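Local coordinates for xanthomonas outer protein D (Xanthomonas euvesicatoria, PDB 2OIX), which strips SUMO from its conjugates as a type III secreted cysteine protease of the Ulp1 family, here its catalytic fragment, at residues H93-A98 with P102-L107. The protein carries 1 engineered substitution. Numbering follows the deposited sequence.
Sequences HYDSMA and PQQRYL
H93 on strand 90-94 and D95 two residues on reach R105 and Q104 early in helix 102-114, packing strand against helix in the beta-alpha-beta unit of the Ulp1-type protease fold that strand 123-125 completes. No hydrogen bond crosses directly; the two sides meet through van der Waals contact and shared outside partners. The H93 imidazole and the R105 chain run antiparallel alongside one another, with ring and guanidinium planes 73° apart, and ND1 of H93 lies 3.7 Å from CD of R105. R105 bends at chi2 (63°), which keeps the methylene beside the ring while NH1 forms a salt bridge with E124. The same E124 oxygen, OE1, also hydrogen-bonds H93 ND1, so one carboxylate ties strand and helix together; R105 NE salt-bridges D109. The other ring nitrogen, NE2, shares the S77 hydroxyl with the Q104 amide nitrogen, a second indirect link.

The D95 carboxylate comes at the Q104 chain at a slant, carboxylate and amide planes 59° apart, and its OD1 rests 3.5 Å from the Q104 methylene CG. Its other oxygen hydrogen-bonds H75 NE2, consistent with the His-Asp pair of the catalytic triad in this family. That oxygen, OD2, also closes an Asx turn, accepting M97 N at 2.8 Å from above the carboxylate plane.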
loop_
_atom_site.group_PDB
_atom_site.type_symbol
_atom_site.label_atom_id
_atom_site.label_comp_id
_atom_site.label_asym_id
_atom_site.label_seq_id
_atom_site.Cartn_x
_atom_site.Cartn_y
_atom_site.Cartn_z
ATOM N N HIS A 93 0.241 -6.278 6.396
ATOM C CA HIS A 93 0.905 -5.018 6.766
ATOM C C HIS A 93 2.424 -5.128 6.798
ATOM O O HIS A 93 2.974 -6.016 7.479
ATOM C CB HIS A 93 0.322 -4.518 8.117
ATOM C CG HIS A 93 0.836 -3.161 8.520
ATOM N ND1 HIS A 93 1.418 -2.912 9.745
ATOM C CD2 HIS A 93 0.841 -1.975 7.858
ATOM C CE1 HIS A 93 1.797 -1.645 9.810
ATOM N NE2 HIS A 93 1.474 -1.057 8.670
ATOM N N TYR A 94 3.101 -4.232 6.068
ATOM C CA TYR A 94 4.567 -4.187 5.946
ATOM C C TYR A 94 5.057 -2.871 6.553
ATOM O O TYR A 94 4.670 -1.774 6.109
ATOM C CB TYR A 94 5.025 -4.296 4.488
ATOM C CG TYR A 94 4.439 -5.500 3.691
ATOM C CD1 TYR A 94 5.152 -6.687 3.607
ATOM C CD2 TYR A 94 3.249 -5.401 2.970
ATOM C CE1 TYR A 94 4.692 -7.785 2.876
ATOM C CE2 TYR A 94 2.743 -6.504 2.216
ATOM C CZ TYR A 94 3.505 -7.698 2.168
ATOM O OH TYR A 94 3.063 -8.786 1.456
ATOM N N ASP A 95 5.846 -3.004 7.602
ATOM C CA ASP A 95 6.445 -1.842 8.264
ATOM C C ASP A 95 7.955 -2.015 8.340
ATOM O O ASP A 95 8.448 -2.999 8.881
ATOM C CB ASP A 95 5.803 -1.692 9.653
ATOM C CG ASP A 95 6.274 -0.432 10.399
ATOM O OD1 ASP A 95 5.631 -0.069 11.407
ATOM O OD2 ASP A 95 7.294 0.188 10.019
ATOM N N SER A 96 8.706 -1.059 7.809
ATOM C CA SER A 96 10.088 -1.236 7.672
ATOM C C SER A 96 10.840 -0.705 8.900
ATOM O O SER A 96 12.108 -0.755 8.960
ATOM C CB SER A 96 10.504 -0.492 6.421
ATOM O OG SER A 96 10.213 0.892 6.534
ATOM N N MET A 97 10.095 -0.144 9.857
ATOM C CA MET A 97 10.693 0.537 11.014
ATOM C C MET A 97 11.274 -0.497 11.936
ATOM O O MET A 97 10.569 -1.415 12.353
ATOM C CB MET A 97 9.679 1.389 11.786
ATOM C CG MET A 97 10.335 2.335 12.833
ATOM S SD MET A 97 9.146 3.316 13.816
ATOM C CE MET A 97 9.009 4.778 12.764
ATOM N N ALA A 98 12.554 -0.323 12.244
ATOM C CA ALA A 98 13.351 -1.242 13.066
ATOM C C ALA A 98 12.722 -1.536 14.435
ATOM O O ALA A 98 12.543 -2.703 14.812
ATOM C CB ALA A 98 14.762 -0.692 13.239
ATOM N N PRO A 102 3.488 1.665 18.460
ATOM C CA PRO A 102 2.080 1.191 18.349
ATOM C C PRO A 102 1.247 2.042 17.409
ATOM O O PRO A 102 0.264 1.544 16.846
ATOM C CB PRO A 102 1.527 1.260 19.785
ATOM C CG PRO A 102 2.536 2.092 20.573
ATOM C CD PRO A 102 3.827 2.151 19.807
ATOM N N GLN A 103 1.656 3.287 17.159
ATOM C CA GLN A 103 0.817 4.135 16.309
ATOM C C GLN A 103 0.656 3.590 14.886
ATOM O O GLN A 103 -0.458 3.583 14.363
ATOM C CB GLN A 103 1.179 5.642 16.303
ATOM C CG GLN A 103 -0.032 6.472 15.745
ATOM C CD GLN A 103 0.131 7.983 15.705
ATOM O OE1 GLN A 103 0.824 8.580 16.539
ATOM N NE2 GLN A 103 -0.514 8.621 14.709
ATOM N N GLN A 104 1.737 3.108 14.289
ATOM C CA GLN A 104 1.691 2.691 12.866
ATOM C C GLN A 104 0.707 1.545 12.590
ATOM O O GLN A 104 -0.131 1.631 11.673
ATOM C CB GLN A 104 3.108 2.338 12.367
ATOM C CG GLN A 104 3.161 2.316 10.820
ATOM C CD GLN A 104 3.123 3.729 10.183
ATOM O OE1 GLN A 104 3.310 4.724 10.857
ATOM N NE2 GLN A 104 2.945 3.787 8.879
ATOM N N ARG A 105 0.772 0.485 13.407
ATOM C CA ARG A 105 -0.142 -0.621 13.215
ATOM C C ARG A 105 -1.577 -0.200 13.561
ATOM O O ARG A 105 -2.506 -0.656 12.920
ATOM C CB ARG A 105 0.293 -1.845 14.018
ATOM C CG ARG A 105 -0.656 -3.008 13.950
ATOM C CD ARG A 105 -0.849 -3.616 12.559
ATOM N NE ARG A 105 -1.975 -4.549 12.618
ATOM C CZ ARG A 105 -1.884 -5.879 12.584
ATOM N NH1 ARG A 105 -0.716 -6.498 12.436
ATOM N NH2 ARG A 105 -2.985 -6.590 12.679
ATOM N N TYR A 106 -1.736 0.694 14.538
ATOM C CA TYR A 106 -3.035 1.299 14.826
ATOM C C TYR A 106 -3.668 1.965 13.592
ATOM O O TYR A 106 -4.833 1.736 13.286
ATOM C CB TYR A 106 -2.892 2.300 15.968
ATOM C CG TYR A 106 -4.160 3.062 16.256
ATOM C CD1 TYR A 106 -5.279 2.409 16.774
ATOM C CD2 TYR A 106 -4.234 4.434 16.026
ATOM C CE1 TYR A 106 -6.456 3.095 17.063
ATOM C CE2 TYR A 106 -5.415 5.140 16.310
ATOM C CZ TYR A 106 -6.515 4.450 16.816
ATOM O OH TYR A 106 -7.669 5.138 17.110
ATOM N N LEU A 107 -2.895 2.802 12.905
ATOM C CA LEU A 107 -3.347 3.459 11.679
ATOM C C LEU A 107 -3.750 2.392 10.640
ATOM O O LEU A 107 -4.819 2.508 10.072
ATOM C CB LEU A 107 -2.254 4.394 11.113
ATOM C CG LEU A 107 -1.888 5.630 11.959
ATOM C CD1 LEU A 107 -0.695 6.383 11.371
ATOM C CD2 LEU A 107 -3.105 6.544 12.041
#